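Local coordinates for protein tryptophan synthase alpha-subunit (Pyrococcus furiosus, PDB 1GEQ) that catalyses, as the alpha subunit of tryptophan synthase, the aldol cleavage of indoleglycerol phosphate to indole and glyceraldehyde 3-phosphate, at residues D17-Y31 with R232-L246. Numbering follows the deposited sequence.
Sequences DKQSTLNFLLALDEY and REATEFLKKKVEELL
Tyr31 packs its CB and ring against Val242 and Leu246: CB is 3.6 Å from Val242 CG1, while CD2 meets Leu246 CD1. Its CG stands anti to the carbonyl carbon (chi1 -50°), which directs the ring toward helix 235-246, where OH donates to Glu243 OE2 at 2.5 Å. The carboxylate accepts through its anti lone pair, its plane turned 54° from the ring. A phenylalanine in its place would probably keep most of the apolar overlap but leave Glu243 OE2 without this donor. One turn back, Leu28 CD2 touches Val242 CG2, and Ala27 CB rests 3.6 Å from the methyl CG2 of Thr235. Phe24 fills the middle: Leu238 CD1 sits over one ring face in a CH-pi contact, 4.0 Å from the centroid, and Thr235 OG1 lies at the edge, in the ring plane. Phe24 also touches Ile227 of helix 221-230 and Leu11 of strand 6-12. At the N-terminal end a salt bridge joins Asp17 OD2 to Arg232 NH1 at 2.5 Å. The other oxygen, OD1, caps helix 18-28 by accepting from Ser20 N at 2.8 Å and also takes the Ser20 hydroxyl, so the N-cap carboxylate divides its work between helix and arginine. A water donating to Ser20 OG and Arg232 O adds a second link. With axes that approach to 9.6 Å and run 35° apart, helix 18-28, which follows the first strand, packs beside 235-246, the last helix of the chain, where the outer helical layer of the TIM barrel closes on itself.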
ATOM      1  N   ASP A  17       8.923  15.538  -0.856  1.00 32.15           N
ATOM      2  CA  ASP A  17       8.224  16.381  -1.823  1.00 33.13           C
ATOM      3  C   ASP A  17       7.743  15.532  -3.000  1.00 31.56           C
ATOM      4  O   ASP A  17       8.231  14.425  -3.204  1.00 29.49           O
ATOM      5  CB  ASP A  17       9.134  17.537  -2.288  1.00 33.39           C
ATOM      6  CG  ASP A  17      10.509  17.075  -2.728  1.00 33.86           C
ATOM      7  OD1 ASP A  17      10.622  16.441  -3.795  1.00 36.62           O
ATOM      8  OD2 ASP A  17      11.485  17.349  -2.001  1.00 37.13           O
ATOM      9  N   LYS A  18       6.787  16.045  -3.773  1.00 31.99           N
ATOM     10  CA  LYS A  18       6.229  15.282  -4.888  1.00 33.55           C
ATOM     11  C   LYS A  18       7.239  14.838  -5.941  1.00 34.22           C
ATOM     12  O   LYS A  18       7.080  13.770  -6.535  1.00 31.06           O
ATOM     13  CB  LYS A  18       5.094  16.062  -5.560  1.00 34.93           C
ATOM     14  CG  LYS A  18       5.530  17.283  -6.346  1.00 39.91           C
ATOM     15  CD  LYS A  18       4.346  17.899  -7.085  1.00 42.59           C
ATOM     16  CE  LYS A  18       4.821  18.988  -8.039  1.00 44.09           C
ATOM     17  NZ  LYS A  18       3.691  19.608  -8.778  1.00 48.23           N
ATOM     18  N   GLN A  19       8.271  15.644  -6.167  1.00 33.21           N
ATOM     19  CA  GLN A  19       9.283  15.292  -7.155  1.00 34.47           C
ATOM     20  C   GLN A  19      10.159  14.142  -6.668  1.00 32.15           C
ATOM     21  O   GLN A  19      10.520  13.252  -7.438  1.00 31.44           O
ATOM     22  CB  GLN A  19      10.161  16.503  -7.480  1.00 39.61           C
ATOM     23  CG  GLN A  19      11.124  16.249  -8.625  1.00 46.17           C
ATOM     24  CD  GLN A  19      10.400  15.981  -9.936  1.00 52.84           C
ATOM     25  OE1 GLN A  19      10.701  15.016 -10.643  1.00 55.62           O
ATOM     26  NE2 GLN A  19       9.440  16.839 -10.266  1.00 56.22           N
ATOM     27  N   SER A  20      10.507  14.160  -5.387  1.00 30.65           N
ATOM     28  CA  SER A  20      11.334  13.095  -4.841  1.00 29.46           C
ATOM     29  C   SER A  20      10.563  11.777  -4.878  1.00 26.97           C
ATOM     30  O   SER A  20      11.129  10.740  -5.203  1.00 26.30           O
ATOM     31  CB  SER A  20      11.759  13.433  -3.410  1.00 30.72           C
ATOM     32  OG  SER A  20      12.629  14.561  -3.402  1.00 33.91           O
ATOM     33  N   THR A  21       9.272  11.830  -4.555  1.00 26.46           N
ATOM     34  CA  THR A  21       8.435  10.636  -4.564  1.00 26.15           C
ATOM     35  C   THR A  21       8.528   9.975  -5.934  1.00 26.51           C
ATOM     36  O   THR A  21       8.781   8.778  -6.036  1.00 26.59           O
ATOM     37  CB  THR A  21       6.955  10.972  -4.268  1.00 26.57           C
ATOM     38  OG1 THR A  21       6.849  11.594  -2.983  1.00 27.02           O
ATOM     39  CG2 THR A  21       6.111   9.697  -4.268  1.00 24.46           C
ATOM     40  N   LEU A  22       8.316  10.762  -6.986  1.00 28.79           N
ATOM     41  CA  LEU A  22       8.398  10.252  -8.353  1.00 28.04           C
ATOM     42  C   LEU A  22       9.769   9.624  -8.591  1.00 28.58           C
ATOM     43  O   LEU A  22       9.870   8.517  -9.121  1.00 28.56           O
ATOM     44  CB  LEU A  22       8.150  11.384  -9.360  1.00 28.72           C
ATOM     45  CG  LEU A  22       8.225  11.034 -10.852  1.00 29.11           C
ATOM     46  CD1 LEU A  22       7.298   9.859 -11.160  1.00 28.51           C
ATOM     47  CD2 LEU A  22       7.841  12.258 -11.683  1.00 28.17           C
ATOM     48  N   ASN A  23      10.827  10.330  -8.192  1.00 29.79           N
ATOM     49  CA  ASN A  23      12.182   9.824  -8.352  1.00 29.28           C
ATOM     50  C   ASN A  23      12.358   8.486  -7.639  1.00 28.45           C
ATOM     51  O   ASN A  23      13.022   7.580  -8.151  1.00 24.70           O
ATOM     52  CB  ASN A  23      13.203  10.824  -7.797  1.00 34.25           C
ATOM     53  CG  ASN A  23      13.383  12.036  -8.689  1.00 37.74           C
ATOM     54  OD1 ASN A  23      12.861  12.088  -9.804  1.00 41.53           O
ATOM     55  ND2 ASN A  23      14.134  13.016  -8.204  1.00 38.77           N
ATOM     56  N   PHE A  24      11.778   8.361  -6.449  1.00 26.91           N
ATOM     57  CA  PHE A  24      11.894   7.114  -5.702  1.00 25.15           C
ATOM     58  C   PHE A  24      11.185   5.989  -6.449  1.00 23.46           C
ATOM     59  O   PHE A  24      11.723   4.893  -6.570  1.00 25.27           O
ATOM     60  CB  PHE A  24      11.282   7.251  -4.298  1.00 24.72           C
ATOM     61  CG  PHE A  24      11.943   8.301  -3.431  1.00 25.08           C
ATOM     62  CD1 PHE A  24      13.289   8.630  -3.601  1.00 25.08           C
ATOM     63  CD2 PHE A  24      11.231   8.919  -2.406  1.00 23.80           C
ATOM     64  CE1 PHE A  24      13.913   9.556  -2.758  1.00 24.44           C
ATOM     65  CE2 PHE A  24      11.846   9.844  -1.560  1.00 22.51           C
ATOM     66  CZ  PHE A  24      13.190  10.166  -1.738  1.00 23.49           C
ATOM     67  N   LEU A  25       9.979   6.257  -6.937  1.00 26.05           N
ATOM     68  CA  LEU A  25       9.207   5.248  -7.660  1.00 28.75           C
ATOM     69  C   LEU A  25       9.944   4.723  -8.891  1.00 29.87           C
ATOM     70  O   LEU A  25      10.008   3.511  -9.125  1.00 32.29           O
ATOM     71  CB  LEU A  25       7.848   5.823  -8.080  1.00 29.05           C
ATOM     72  CG  LEU A  25       6.849   6.155  -6.965  1.00 28.02           C
ATOM     73  CD1 LEU A  25       5.583   6.727  -7.573  1.00 30.10           C
ATOM     74  CD2 LEU A  25       6.549   4.910  -6.155  1.00 29.13           C
ATOM     75  N   LEU A  26      10.500   5.635  -9.680  1.00 30.17           N
ATOM     76  CA  LEU A  26      11.231   5.251 -10.882  1.00 29.19           C
ATOM     77  C   LEU A  26      12.452   4.402 -10.538  1.00 28.20           C
ATOM     78  O   LEU A  26      12.808   3.486 -11.275  1.00 30.04           O
ATOM     79  CB  LEU A  26      11.646   6.510 -11.653  1.00 31.16           C
ATOM     80  CG  LEU A  26      10.461   7.257 -12.277  1.00 30.42           C
ATOM     81  CD1 LEU A  26      10.878   8.645 -12.737  1.00 35.49           C
ATOM     82  CD2 LEU A  26       9.922   6.442 -13.440  1.00 34.57           C
ATOM     83  N   ALA A  27      13.090   4.693  -9.411  1.00 27.11           N
ATOM     84  CA  ALA A  27      14.261   3.924  -9.012  1.00 26.56           C
ATOM     85  C   ALA A  27      13.923   2.524  -8.491  1.00 28.01           C
ATOM     86  O   ALA A  27      14.712   1.591  -8.660  1.00 27.16           O
ATOM     87  CB  ALA A  27      15.056   4.690  -7.960  1.00 29.19           C
ATOM     88  N   LEU A  28      12.763   2.370  -7.855  1.00 27.18           N
ATOM     89  CA  LEU A  28      12.375   1.069  -7.308  1.00 28.21           C
ATOM     90  C   LEU A  28      11.544   0.214  -8.264  1.00 27.94           C
ATOM     91  O   LEU A  28      11.348  -0.983  -8.030  1.00 27.72           O
ATOM     92  CB  LEU A  28      11.580   1.254  -6.012  1.00 26.80           C
ATOM     93  CG  LEU A  28      12.279   1.939  -4.834  1.00 29.84           C
ATOM     94  CD1 LEU A  28      11.293   2.126  -3.683  1.00 30.08           C
ATOM     95  CD2 LEU A  28      13.467   1.105  -4.395  1.00 30.74           C
ATOM     96  N   ASP A  29      11.058   0.823  -9.336  1.00 29.49           N
ATOM     97  CA  ASP A  29      10.220   0.112 -10.290  1.00 30.83           C
ATOM     98  C   ASP A  29      10.756  -1.235 -10.790  1.00 32.73           C
ATOM     99  O   ASP A  29      10.006  -2.202 -10.859  1.00 31.76           O
ATOM    100  CB  ASP A  29       9.922   1.002 -11.493  1.00 33.70           C
ATOM    101  CG  ASP A  29       8.748   0.495 -12.310  1.00 36.53           C
ATOM    102  OD1 ASP A  29       8.718   0.733 -13.532  1.00 38.47           O
ATOM    103  OD2 ASP A  29       7.850  -0.141 -11.717  1.00 36.25           O
ATOM    104  N   GLU A  30      12.041  -1.308 -11.124  1.00 31.63           N
ATOM    105  CA  GLU A  30      12.596  -2.562 -11.633  1.00 34.05           C
ATOM    106  C   GLU A  30      12.582  -3.718 -10.636  1.00 33.62           C
ATOM    107  O   GLU A  30      12.801  -4.863 -11.022  1.00 33.20           O
ATOM    108  CB  GLU A  30      14.027  -2.367 -12.142  1.00 35.59           C
ATOM    109  CG  GLU A  30      15.020  -1.928 -11.090  1.00 40.60           C
ATOM    110  CD  GLU A  30      16.458  -2.058 -11.569  1.00 43.49           C
ATOM    111  OE1 GLU A  30      17.250  -1.113 -11.359  1.00 45.28           O
ATOM    112  OE2 GLU A  30      16.796  -3.110 -12.151  1.00 46.66           O
ATOM    113  N   TYR A  31      12.324  -3.433  -9.365  1.00 30.53           N
ATOM    114  CA  TYR A  31      12.292  -4.494  -8.362  1.00 30.24           C
ATOM    115  C   TYR A  31      10.873  -4.769  -7.876  1.00 27.37           C
ATOM    116  O   TYR A  31      10.627  -5.777  -7.215  1.00 27.61           O
ATOM    117  CB  TYR A  31      13.118  -4.129  -7.120  1.00 31.90           C
ATOM    118  CG  TYR A  31      14.521  -3.639  -7.360  1.00 37.32           C
ATOM    119  CD1 TYR A  31      14.816  -2.278  -7.330  1.00 38.29           C
ATOM    120  CD2 TYR A  31      15.570  -4.539  -7.552  1.00 39.91           C
ATOM    121  CE1 TYR A  31      16.124  -1.820  -7.475  1.00 42.43           C
ATOM    122  CE2 TYR A  31      16.883  -4.092  -7.702  1.00 42.91           C
ATOM    123  CZ  TYR A  31      17.150  -2.730  -7.661  1.00 42.89           C
ATOM    124  OH  TYR A  31      18.444  -2.278  -7.788  1.00 49.23           O
ATOM    125  N   ARG A 232      15.699  13.838   0.216  1.00 37.31           N
ATOM    126  CA  ARG A 232      15.835  13.795  -1.238  1.00 39.60           C
ATOM    127  C   ARG A 232      16.963  12.900  -1.739  1.00 38.23           C
ATOM    128  O   ARG A 232      16.943  12.452  -2.884  1.00 39.15           O
ATOM    129  CB  ARG A 232      16.033  15.214  -1.765  1.00 45.17           C
ATOM    130  CG  ARG A 232      15.006  16.195  -1.240  1.00 54.46           C
ATOM    131  CD  ARG A 232      15.339  17.597  -1.694  1.00 62.06           C
ATOM    132  NE  ARG A 232      15.163  17.741  -3.132  1.00 69.19           N
ATOM    133  CZ  ARG A 232      14.145  18.385  -3.692  1.00 73.38           C
ATOM    134  NH1 ARG A 232      13.219  18.949  -2.928  1.00 76.02           N
ATOM    135  NH2 ARG A 232      14.049  18.461  -5.013  1.00 75.61           N
ATOM    136  N   GLU A 233      17.940  12.635  -0.881  1.00 37.36           N
ATOM    137  CA  GLU A 233      19.091  11.801  -1.234  1.00 38.52           C
ATOM    138  C   GLU A 233      18.927  10.320  -0.865  1.00 35.76           C
ATOM    139  O   GLU A 233      19.910   9.581  -0.794  1.00 35.38           O
ATOM    140  CB  GLU A 233      20.339  12.332  -0.530  1.00 43.95           C
ATOM    141  CG  GLU A 233      20.821  13.687  -1.011  1.00 52.74           C
ATOM    142  CD  GLU A 233      21.455  13.619  -2.385  1.00 57.92           C
ATOM    143  OE1 GLU A 233      20.725  13.737  -3.393  1.00 61.22           O
ATOM    144  OE2 GLU A 233      22.689  13.432  -2.455  1.00 63.30           O
ATOM    145  N   ALA A 234      17.695   9.889  -0.639  1.00 32.18           N
ATOM    146  CA  ALA A 234      17.419   8.508  -0.244  1.00 30.77           C
ATOM    147  C   ALA A 234      17.491   7.466  -1.363  1.00 29.22           C
ATOM    148  O   ALA A 234      17.760   6.288  -1.113  1.00 29.04           O
ATOM    149  CB  ALA A 234      16.043   8.449   0.435  1.00 27.61           C
ATOM    150  N   THR A 235      17.265   7.914  -2.592  1.00 30.06           N
ATOM    151  CA  THR A 235      17.251   7.037  -3.763  1.00 31.46           C
ATOM    152  C   THR A 235      18.199   5.838  -3.754  1.00 31.38           C
ATOM    153  O   THR A 235      17.758   4.688  -3.771  1.00 31.03           O
ATOM    154  CB  THR A 235      17.513   7.848  -5.038  1.00 29.31           C
ATOM    155  OG1 THR A 235      16.649   8.989  -5.054  1.00 31.66           O
ATOM    156  CG2 THR A 235      17.226   7.008  -6.274  1.00 32.28           C
ATOM    157  N   GLU A 236      19.499   6.099  -3.733  1.00 32.39           N
ATOM    158  CA  GLU A 236      20.480   5.019  -3.758  1.00 35.22           C
ATOM    159  C   GLU A 236      20.353   4.070  -2.570  1.00 34.35           C
ATOM    160  O   GLU A 236      20.552   2.862  -2.708  1.00 33.54           O
ATOM    161  CB  GLU A 236      21.896   5.594  -3.801  1.00 40.76           C
ATOM    162  CG  GLU A 236      22.016   6.887  -4.597  1.00 49.68           C
ATOM    163  CD  GLU A 236      21.357   8.064  -3.887  1.00 53.70           C
ATOM    164  OE1 GLU A 236      20.423   8.669  -4.454  1.00 57.19           O
ATOM    165  OE2 GLU A 236      21.772   8.380  -2.754  1.00 56.63           O
ATOM    166  N   PHE A 237      20.029   4.604  -1.399  1.00 33.14           N
ATOM    167  CA  PHE A 237      19.903   3.754  -0.229  1.00 31.36           C
ATOM    168  C   PHE A 237      18.636   2.900  -0.288  1.00 28.50           C
ATOM    169  O   PHE A 237      18.595   1.809   0.273  1.00 27.93           O
ATOM    170  CB  PHE A 237      19.941   4.591   1.053  1.00 32.12           C
ATOM    171  CG  PHE A 237      21.176   5.457   1.170  1.00 35.67           C
ATOM    172  CD1 PHE A 237      21.155   6.783   0.746  1.00 35.53           C
ATOM    173  CD2 PHE A 237      22.369   4.927   1.654  1.00 35.75           C
ATOM    174  CE1 PHE A 237      22.306   7.569   0.805  1.00 36.34           C
ATOM    175  CE2 PHE A 237      23.527   5.708   1.717  1.00 37.44           C
ATOM    176  CZ  PHE A 237      23.493   7.029   1.291  1.00 34.37           C
ATOM    177  N   LEU A 238      17.605   3.398  -0.960  1.00 27.94           N
ATOM    178  CA  LEU A 238      16.361   2.645  -1.105  1.00 27.35           C
ATOM    179  C   LEU A 238      16.617   1.415  -1.979  1.00 27.74           C
ATOM    180  O   LEU A 238      16.182   0.311  -1.654  1.00 25.20           O
ATOM    181  CB  LEU A 238      15.274   3.524  -1.742  1.00 24.90           C
ATOM    182  CG  LEU A 238      14.756   4.704  -0.908  1.00 23.89           C
ATOM    183  CD1 LEU A 238      13.815   5.571  -1.746  1.00 22.87           C
ATOM    184  CD2 LEU A 238      14.054   4.182   0.341  1.00 24.13           C
ATOM    185  N   LYS A 239      17.340   1.604  -3.080  1.00 30.43           N
ATOM    186  CA  LYS A 239      17.650   0.500  -3.981  1.00 32.42           C
ATOM    187  C   LYS A 239      18.480  -0.548  -3.247  1.00 32.07           C
ATOM    188  O   LYS A 239      18.234  -1.748  -3.371  1.00 33.93           O
ATOM    189  CB  LYS A 239      18.414   1.017  -5.209  1.00 37.09           C
ATOM    190  CG  LYS A 239      17.717   2.162  -5.934  1.00 42.78           C
ATOM    191  CD  LYS A 239      18.519   2.674  -7.135  1.00 48.65           C
ATOM    192  CE  LYS A 239      18.530   1.665  -8.281  1.00 52.98           C
ATOM    193  NZ  LYS A 239      19.904   1.149  -8.560  1.00 56.39           N
ATOM    194  N   LYS A 240      19.456  -0.095  -2.469  1.00 31.91           N
ATOM    195  CA  LYS A 240      20.312  -1.009  -1.727  1.00 32.05           C
ATOM    196  C   LYS A 240      19.525  -1.813  -0.698  1.00 30.08           C
ATOM    197  O   LYS A 240      19.805  -2.988  -0.476  1.00 27.92           O
ATOM    198  CB  LYS A 240      21.447  -0.238  -1.048  1.00 36.55           C
ATOM    199  CG  LYS A 240      22.555   0.146  -2.014  1.00 44.94           C
ATOM    200  CD  LYS A 240      23.381  -1.070  -2.391  1.00 50.38           C
ATOM    201  CE  LYS A 240      24.395  -1.385  -1.296  1.00 56.52           C
ATOM    202  NZ  LYS A 240      24.758  -2.834  -1.254  1.00 58.49           N
ATOM    203  N   LYS A 241      18.531  -1.186  -0.079  1.00 29.71           N
ATOM    204  CA  LYS A 241      17.725  -1.883   0.913  1.00 27.35           C
ATOM    205  C   LYS A 241      16.820  -2.928   0.246  1.00 26.87           C
ATOM    206  O   LYS A 241      16.682  -4.044   0.747  1.00 26.90           O
ATOM    207  CB  LYS A 241      16.897  -0.875   1.723  1.00 27.37           C
ATOM    208  CG  LYS A 241      15.885  -1.502   2.663  1.00 28.69           C
ATOM    209  CD  LYS A 241      16.454  -2.658   3.481  1.00 30.91           C
ATOM    210  CE  LYS A 241      17.008  -2.229   4.827  1.00 33.35           C
ATOM    211  NZ  LYS A 241      17.059  -3.401   5.761  1.00 31.44           N
ATOM    212  N   VAL A 242      16.198  -2.567  -0.872  1.00 25.89           N
ATOM    213  CA  VAL A 242      15.338  -3.511  -1.581  1.00 28.27           C
ATOM    214  C   VAL A 242      16.211  -4.655  -2.091  1.00 28.90           C
ATOM    215  O   VAL A 242      15.817  -5.819  -2.052  1.00 30.11           O
ATOM    216  CB  VAL A 242      14.609  -2.835  -2.774  1.00 28.12           C
ATOM    217  CG1 VAL A 242      13.871  -3.878  -3.603  1.00 31.57           C
ATOM    218  CG2 VAL A 242      13.629  -1.793  -2.254  1.00 27.92           C
ATOM    219  N   GLU A 243      17.413  -4.323  -2.557  1.00 29.46           N
ATOM    220  CA  GLU A 243      18.319  -5.346  -3.050  1.00 31.54           C
ATOM    221  C   GLU A 243      18.632  -6.344  -1.947  1.00 31.79           C
ATOM    222  O   GLU A 243      18.612  -7.556  -2.173  1.00 31.84           O
ATOM    223  CB  GLU A 243      19.604  -4.706  -3.576  1.00 36.24           C
ATOM    224  CG  GLU A 243      19.609  -4.538  -5.077  1.00 39.31           C
ATOM    225  CD  GLU A 243      20.762  -3.688  -5.577  1.00 42.92           C
ATOM    226  OE1 GLU A 243      21.883  -3.819  -5.043  1.00 46.32           O
ATOM    227  OE2 GLU A 243      20.540  -2.894  -6.514  1.00 43.14           O
ATOM    228  N   GLU A 244      18.913  -5.837  -0.752  1.00 31.20           N
ATOM    229  CA  GLU A 244      19.206  -6.700   0.382  1.00 30.76           C
ATOM    230  C   GLU A 244      18.015  -7.615   0.684  1.00 30.40           C
ATOM    231  O   GLU A 244      18.179  -8.807   0.951  1.00 28.82           O
ATOM    232  CB  GLU A 244      19.519  -5.852   1.616  1.00 34.30           C
ATOM    233  CG  GLU A 244      19.547  -6.639   2.921  1.00 39.10           C
ATOM    234  CD  GLU A 244      19.435  -5.734   4.144  1.00 43.70           C
ATOM    235  OE1 GLU A 244      19.171  -6.250   5.253  1.00 43.13           O
ATOM    236  OE2 GLU A 244      19.613  -4.505   3.988  1.00 45.41           O
ATOM    237  N   LEU A 245      16.815  -7.051   0.645  1.00 29.11           N
ATOM    238  CA  LEU A 245      15.618  -7.827   0.928  1.00 29.32           C
ATOM    239  C   LEU A 245      15.348  -8.865  -0.154  1.00 30.25           C
ATOM    240  O   LEU A 245      14.733  -9.898   0.110  1.00 29.34           O
ATOM    241  CB  LEU A 245      14.417  -6.896   1.080  1.00 27.78           C
ATOM    242  CG  LEU A 245      14.523  -5.956   2.285  1.00 25.11           C
ATOM    243  CD1 LEU A 245      13.318  -5.025   2.319  1.00 24.04           C
ATOM    244  CD2 LEU A 245      14.613  -6.777   3.565  1.00 24.50           C
ATOM    245  N   LEU A 246      15.807  -8.590  -1.372  1.00 31.54           N
ATOM    246  CA  LEU A 246      15.633  -9.516  -2.478  1.00 32.48           C
ATOM    247  C   LEU A 246      16.765 -10.541  -2.475  1.00 35.67           C
ATOM    248  O   LEU A 246      16.734 -11.514  -3.232  1.00 35.69           O
ATOM    249  CB  LEU A 246      15.612  -8.763  -3.814  1.00 32.62           C
ATOM    250  CG  LEU A 246      14.343  -7.955  -4.121  1.00 32.83           C
ATOM    251  CD1 LEU A 246      14.444  -7.323  -5.502  1.00 32.21           C
ATOM    252  CD2 LEU A 246      13.133  -8.868  -4.051  1.00 34.22           C
TER
HETATM  253  O   HOH W   1      15.251  13.055  -4.721  1.00 47.51           O